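Local coordinates for DUF1805 domain-containing protein (Thermoplasma acidophilum, PDB 1QW2) that is of unknown function but folds into an alpha/beta domain around a mixed beta sheet and assembles with three further copies of itself, at residues A[20-25]-A[66-71]; A[59-64]-A[75-80]. One frame throughout, in Å; residues are numbered along the deposited sequence.

After strand 3-15 the chain forms strand 18-25, whose residues 20-25 meet residues 66-71 some forty residues later. Contact 1 closes that long loop when residues 66-71, at the start of helix 68-73, settle on the strand. Before that closure, residues 59-64 have passed through the sheet as strand 59-61, and contact 2 pairs them with residues 75-80 in a much shorter loop spanning helix 68-73. The segments alternate along the chain, so the two loops cross. Both contacts reach the same sheet, their centres about 14 Å apart, and they meet where Met71 CE lies 3.9 Å from Val62 CG2.

Contact 1. Residues A[20-25]-A[66-71]; sequences YQFFKS and KTLDDM
Phe22 and Leu68 make the central apolar contact between strand residues 20-25 and the helix start at 66-71. The evidence for a CH-pi interaction is positional: Leu68 CB stands 3.8 Å from the centroid of the Phe22 ring and only 10° off its normal, so it sits over the middle of one face. The branch beyond it reaches along the ring, bringing Leu68 CD1 to 3.7 Å from Phe22 CD1. Backbone is covered too, since Phe22 CZ comes within 3.6 Å of Leu68 N. Phe22 gets there because its CG is turned anti to the main-chain N (chi1 171°), on a CB that already points toward the helix.

A second apolar contact uses the ring edge. The selenium of Met71, a selenomethionine, lies near the ring plane, 4.0 Å from Phe22 CE1, which makes this a Met-aromatic contact of the edge type.

The polar contribution is one hydrogen bond. A fully extended Lys24 chain carries its NZ to within 2.8 Å of Lys66 O; the donor is tilted 20° from the carbonyl plane. This holds the loop carbonyl just ahead of the helix.

Thr67 is the N-cap of that helix and forms a capping box with Asp70: Asp70 N donates to Thr67 OG1 at 3.1 Å in a nearly straight bond, while the return bond from Thr67 N to Asp70 OD2 is weak. The helix start packed on Phe22 is thereby fixed locally.

In the fold, helix 68-73 packs against the sheet, where Ile35 of the adjoining strand 32-36 touches Phe22, Leu68 and Met71 alike. On its other flank strand 18-25 is bonded to strand 3-15, with Phe22 pairing to Asp11, and Tyr2 of the fourth subunit packs on Leu68.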
loop_
_atom_site.group_PDB
_atom_site.type_symbol
_atom_site.label_atom_id
_atom_site.label_comp_id
_atom_site.label_asym_id
_atom_site.label_seq_id
_atom_site.Cartn_x
_atom_site.Cartn_y
_atom_site.Cartn_z
ATOM N N TYR A 20 3.629 -12.989 7.574
ATOM C CA TYR A 20 3.897 -11.701 8.200
ATOM C C TYR A 20 3.802 -10.598 7.160
ATOM O O TYR A 20 4.010 -10.833 5.969
ATOM C CB TYR A 20 5.307 -11.683 8.799
ATOM C CG TYR A 20 5.546 -12.723 9.863
ATOM C CD1 TYR A 20 5.320 -12.439 11.207
ATOM C CD2 TYR A 20 5.977 -14.002 9.521
ATOM C CE1 TYR A 20 5.519 -13.410 12.189
ATOM C CE2 TYR A 20 6.176 -14.977 10.489
ATOM C CZ TYR A 20 5.946 -14.676 11.820
ATOM O OH TYR A 20 6.147 -15.648 12.772
ATOM N N GLN A 21 3.492 -9.392 7.614
ATOM C CA GLN A 21 3.407 -8.255 6.716
ATOM C C GLN A 21 4.597 -7.344 6.983
ATOM O O GLN A 21 4.785 -6.877 8.109
ATOM C CB GLN A 21 2.105 -7.484 6.946
ATOM C CG GLN A 21 0.851 -8.310 6.707
ATOM C CD GLN A 21 0.707 -8.764 5.265
ATOM O OE1 GLN A 21 -0.149 -9.589 4.947
ATOM N NE2 GLN A 21 1.539 -8.220 4.385
ATOM N N PHE A 22 5.420 -7.127 5.964
ATOM C CA PHE A 22 6.564 -6.238 6.090
ATOM C C PHE A 22 6.187 -4.929 5.417
ATOM O O PHE A 22 5.689 -4.919 4.291
ATOM C CB PHE A 22 7.808 -6.803 5.402
ATOM C CG PHE A 22 8.949 -5.825 5.329
ATOM C CD1 PHE A 22 9.634 -5.445 6.481
ATOM C CD2 PHE A 22 9.313 -5.249 4.116
ATOM C CE1 PHE A 22 10.664 -4.507 6.431
ATOM C CE2 PHE A 22 10.343 -4.309 4.054
ATOM C CZ PHE A 22 11.019 -3.937 5.213
ATOM N N PHE A 23 6.422 -3.826 6.113
ATOM C CA PHE A 23 6.110 -2.514 5.578
ATOM C C PHE A 23 7.299 -1.583 5.740
ATOM O O PHE A 23 7.983 -1.611 6.760
ATOM C CB PHE A 23 4.890 -1.926 6.301
ATOM C CG PHE A 23 4.565 -0.512 5.903
ATOM C CD1 PHE A 23 5.072 0.569 6.627
ATOM C CD2 PHE A 23 3.752 -0.259 4.803
ATOM C CE1 PHE A 23 4.767 1.882 6.256
ATOM C CE2 PHE A 23 3.445 1.043 4.428
ATOM C CZ PHE A 23 3.954 2.117 5.156
ATOM N N LYS A 24 7.552 -0.779 4.717
ATOM C CA LYS A 24 8.628 0.200 4.747
ATOM C C LYS A 24 8.153 1.423 3.987
ATOM O O LYS A 24 7.623 1.315 2.883
ATOM C CB LYS A 24 9.904 -0.332 4.092
ATOM C CG LYS A 24 11.018 0.710 4.090
ATOM C CD LYS A 24 12.285 0.195 3.429
ATOM C CE LYS A 24 13.323 1.303 3.332
ATOM N NZ LYS A 24 14.574 0.842 2.675
ATOM N N SER A 25 8.345 2.590 4.580
ATOM C CA SER A 25 7.920 3.827 3.957
ATOM C C SER A 25 8.870 4.937 4.343
ATOM O O SER A 25 9.525 4.866 5.385
ATOM C CB SER A 25 6.511 4.184 4.437
ATOM O OG SER A 25 6.152 5.504 4.076
ATOM N N LYS A 66 17.223 -0.632 7.963
ATOM C CA LYS A 66 16.723 0.035 6.768
ATOM C C LYS A 66 16.030 -0.953 5.837
ATOM O O LYS A 66 15.283 -0.552 4.947
ATOM C CB LYS A 66 17.877 0.724 6.031
ATOM C CG LYS A 66 18.600 1.765 6.873
ATOM C CD LYS A 66 19.800 2.354 6.147
ATOM C CE LYS A 66 20.533 3.356 7.026
ATOM N NZ LYS A 66 21.765 3.888 6.377
ATOM N N THR A 67 16.268 -2.244 6.052
ATOM C CA THR A 67 15.670 -3.280 5.214
ATOM C C THR A 67 15.124 -4.438 6.039
ATOM O O THR A 67 15.400 -4.550 7.234
ATOM C CB THR A 67 16.702 -3.868 4.236
ATOM O OG1 THR A 67 17.634 -4.676 4.967
ATOM C CG2 THR A 67 17.456 -2.754 3.520
ATOM N N LEU A 68 14.350 -5.300 5.387
ATOM C CA LEU A 68 13.780 -6.468 6.046
ATOM C C LEU A 68 14.912 -7.342 6.576
ATOM O O LEU A 68 14.855 -7.836 7.702
ATOM C CB LEU A 68 12.933 -7.269 5.059
ATOM C CG LEU A 68 12.483 -8.658 5.517
ATOM C CD1 LEU A 68 11.621 -8.544 6.765
ATOM C CD2 LEU A 68 11.717 -9.334 4.395
ATOM N N ASP A 69 15.942 -7.529 5.755
ATOM C CA ASP A 69 17.092 -8.335 6.149
ATOM C C ASP A 69 17.752 -7.774 7.404
ATOM O O ASP A 69 18.123 -8.529 8.304
ATOM C CB ASP A 69 18.115 -8.397 5.011
ATOM C CG ASP A 69 17.684 -9.321 3.888
ATOM O OD1 ASP A 69 18.390 -9.374 2.858
ATOM O OD2 ASP A 69 16.645 -9.997 4.032
ATOM N N ASP A 70 17.899 -6.453 7.460
ATOM C CA ASP A 70 18.509 -5.812 8.622
ATOM C C ASP A 70 17.690 -6.101 9.875
ATOM O O ASP A 70 18.243 -6.402 10.934
ATOM C CB ASP A 70 18.602 -4.295 8.432
ATOM C CG ASP A 70 19.628 -3.894 7.392
ATOM O OD1 ASP A 70 20.730 -4.480 7.386
ATOM O OD2 ASP A 70 19.338 -2.980 6.595
HETATM N N MSE A 71 16.370 -6.006 9.751
HETATM C CA MSE A 71 15.488 -6.255 10.886
HETATM C C MSE A 71 15.604 -7.671 11.428
HETATM O O MSE A 71 15.721 -7.871 12.635
HETATM C CB MSE A 71 14.028 -5.996 10.509
HETATM C CG MSE A 71 13.661 -4.538 10.380
HETATM SE SE MSE A 71 11.741 -4.338 10.294
HETATM C CE MSE A 71 11.340 -4.482 12.158
#

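Contact 2. Residues A[59-64]-A[75-80]; sequences AVRVMG and KVVEAS
Arg61 and Glu78 run side by side from a hydrogen-bonded antiparallel pair, pointing the same way, while their flat ends stand almost perpendicular, guanidinium and carboxylate planes 85° apart. Arg61 NH1 lies 3.0 Å from Glu78 OE1, a salt bridge whose hydrogen bond is weak because the N-H...O angle is only 121°. Arg61 reaches it with an extended chain, CG anti to the backbone N. Met63 CG covers one guanidinium face, offset toward the rim.

Met63 and Val77 cross at about a right angle. Bent at its last torsion (chi3 -67°), the selenomethionine brings CE to 3.4 Å from both Val77 CG1 and Val77 CG2, tighter than ordinary carbon packing.

Val60 and Val76 also cross nearly perpendicularly, with Val60 CG1 4.0 Å from Val76 CG1; Ala79 lies on the same face as Val60.

In the backbone between the two faces Val77 and Glu78 both face Arg61, a classic beta bulge: Arg61 O accepts from Val77 N at 2.8 Å and, weakly, from Glu78 N at 3.4 Å. Ala59 N donates to Ser80 OG at 2.9 Å, and that hydroxyl also bonds Asp57 O and caps Ala83 N.

Chemically, Arg61 is held through NH1 by the strongly bent bond to Glu78 and through NH2 by Gly45 O, which probably limits the swing of its guanidinium, while Arg61 N to Glu78 O and Ser80 N to Ala59 O join the backbones.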
loop_
_atom_site.group_PDB
_atom_site.type_symbol
_atom_site.label_atom_id
_atom_site.label_comp_id
_atom_site.label_asym_id
_atom_site.label_seq_id
_atom_site.Cartn_x
_atom_site.Cartn_y
_atom_site.Cartn_z
ATOM N N ALA A 59 5.285 -6.551 21.492
ATOM C CA ALA A 59 6.085 -5.774 20.558
ATOM C C ALA A 59 7.568 -5.758 20.860
ATOM O O ALA A 59 7.985 -5.867 22.011
ATOM C CB ALA A 59 5.570 -4.344 20.529
ATOM N N VAL A 60 8.365 -5.627 19.806
ATOM C CA VAL A 60 9.808 -5.527 19.955
ATOM C C VAL A 60 10.288 -4.347 19.121
ATOM O O VAL A 60 9.740 -4.044 18.053
ATOM C CB VAL A 60 10.541 -6.817 19.515
ATOM C CG1 VAL A 60 10.252 -7.942 20.502
ATOM C CG2 VAL A 60 10.120 -7.207 18.125
ATOM N N ARG A 61 11.309 -3.672 19.628
ATOM C CA ARG A 61 11.876 -2.514 18.961
ATOM C C ARG A 61 13.322 -2.828 18.600
ATOM O O ARG A 61 14.070 -3.348 19.428
ATOM C CB ARG A 61 11.805 -1.312 19.910
ATOM C CG ARG A 61 12.391 -0.015 19.375
ATOM C CD ARG A 61 12.012 1.155 20.280
ATOM N NE ARG A 61 12.643 2.399 19.852
ATOM C CZ ARG A 61 13.807 2.845 20.311
ATOM N NH1 ARG A 61 14.469 2.153 21.231
ATOM N NH2 ARG A 61 14.323 3.970 19.832
ATOM N N VAL A 62 13.695 -2.555 17.352
ATOM C CA VAL A 62 15.067 -2.771 16.888
ATOM C C VAL A 62 15.550 -1.425 16.365
ATOM O O VAL A 62 14.737 -0.552 16.053
ATOM C CB VAL A 62 15.146 -3.833 15.760
ATOM C CG1 VAL A 62 14.759 -5.197 16.307
ATOM C CG2 VAL A 62 14.243 -3.451 14.601
HETATM N N MSE A 63 16.863 -1.245 16.267
HETATM C CA MSE A 63 17.396 0.027 15.796
HETATM C C MSE A 63 18.431 -0.130 14.687
HETATM O O MSE A 63 18.986 -1.212 14.487
HETATM C CB MSE A 63 18.016 0.801 16.968
HETATM C CG MSE A 63 17.049 1.099 18.113
HETATM SE SE MSE A 63 17.838 2.177 19.526
HETATM C CE MSE A 63 19.123 0.904 20.190
ATOM N N GLY A 64 18.671 0.964 13.968
ATOM C CA GLY A 64 19.646 0.968 12.890
ATOM C C GLY A 64 19.318 0.069 11.716
ATOM O O GLY A 64 20.218 -0.461 11.062
ATOM N N LYS A 75 19.199 -7.183 16.740
ATOM C CA LYS A 75 18.912 -7.646 18.088
ATOM C C LYS A 75 17.840 -6.768 18.717
ATOM O O LYS A 75 17.832 -5.547 18.538
ATOM C CB LYS A 75 20.179 -7.614 18.946
ATOM C CG LYS A 75 21.293 -8.501 18.423
ATOM C CD LYS A 75 22.497 -8.468 19.344
ATOM C CE LYS A 75 23.641 -9.295 18.775
ATOM N NZ LYS A 75 23.238 -10.711 18.543
ATOM N N VAL A 76 16.923 -7.407 19.433
ATOM C CA VAL A 76 15.846 -6.707 20.113
ATOM C C VAL A 76 16.463 -5.743 21.115
ATOM O O VAL A 76 17.264 -6.155 21.951
ATOM C CB VAL A 76 14.943 -7.703 20.868
ATOM C CG1 VAL A 76 13.961 -6.955 21.762
ATOM C CG2 VAL A 76 14.201 -8.579 19.874
ATOM N N VAL A 77 16.108 -4.464 21.025
ATOM C CA VAL A 77 16.638 -3.470 21.958
ATOM C C VAL A 77 15.683 -3.311 23.135
ATOM O O VAL A 77 16.104 -3.139 24.285
ATOM C CB VAL A 77 16.839 -2.108 21.260
ATOM C CG1 VAL A 77 17.339 -1.075 22.260
ATOM C CG2 VAL A 77 17.835 -2.266 20.117
ATOM N N GLU A 78 14.391 -3.377 22.837
ATOM C CA GLU A 78 13.351 -3.278 23.847
ATOM C C GLU A 78 12.264 -4.293 23.526
ATOM O O GLU A 78 11.923 -4.500 22.365
ATOM C CB GLU A 78 12.732 -1.883 23.863
ATOM C CG GLU A 78 13.578 -0.814 24.505
ATOM C CD GLU A 78 12.848 0.508 24.562
ATOM O OE1 GLU A 78 12.862 1.238 23.551
ATOM O OE2 GLU A 78 12.243 0.804 25.613
ATOM N N ALA A 79 11.736 -4.930 24.561
ATOM C CA ALA A 79 10.670 -5.910 24.403
ATOM C C ALA A 79 9.527 -5.492 25.316
ATOM O O ALA A 79 9.754 -5.114 26.468
ATOM C CB ALA A 79 11.168 -7.300 24.797
ATOM N N SER A 80 8.299 -5.549 24.812
ATOM C CA SER A 80 7.156 -5.160 25.631
ATOM C C SER A 80 6.961 -6.172 26.746
ATOM O O SER A 80 7.517 -7.272 26.713
ATOM C CB SER A 80 5.881 -5.086 24.792
ATOM O OG SER A 80 5.447 -6.379 24.414
HETATM O O HOH W 1 18.710 -3.329 16.899
#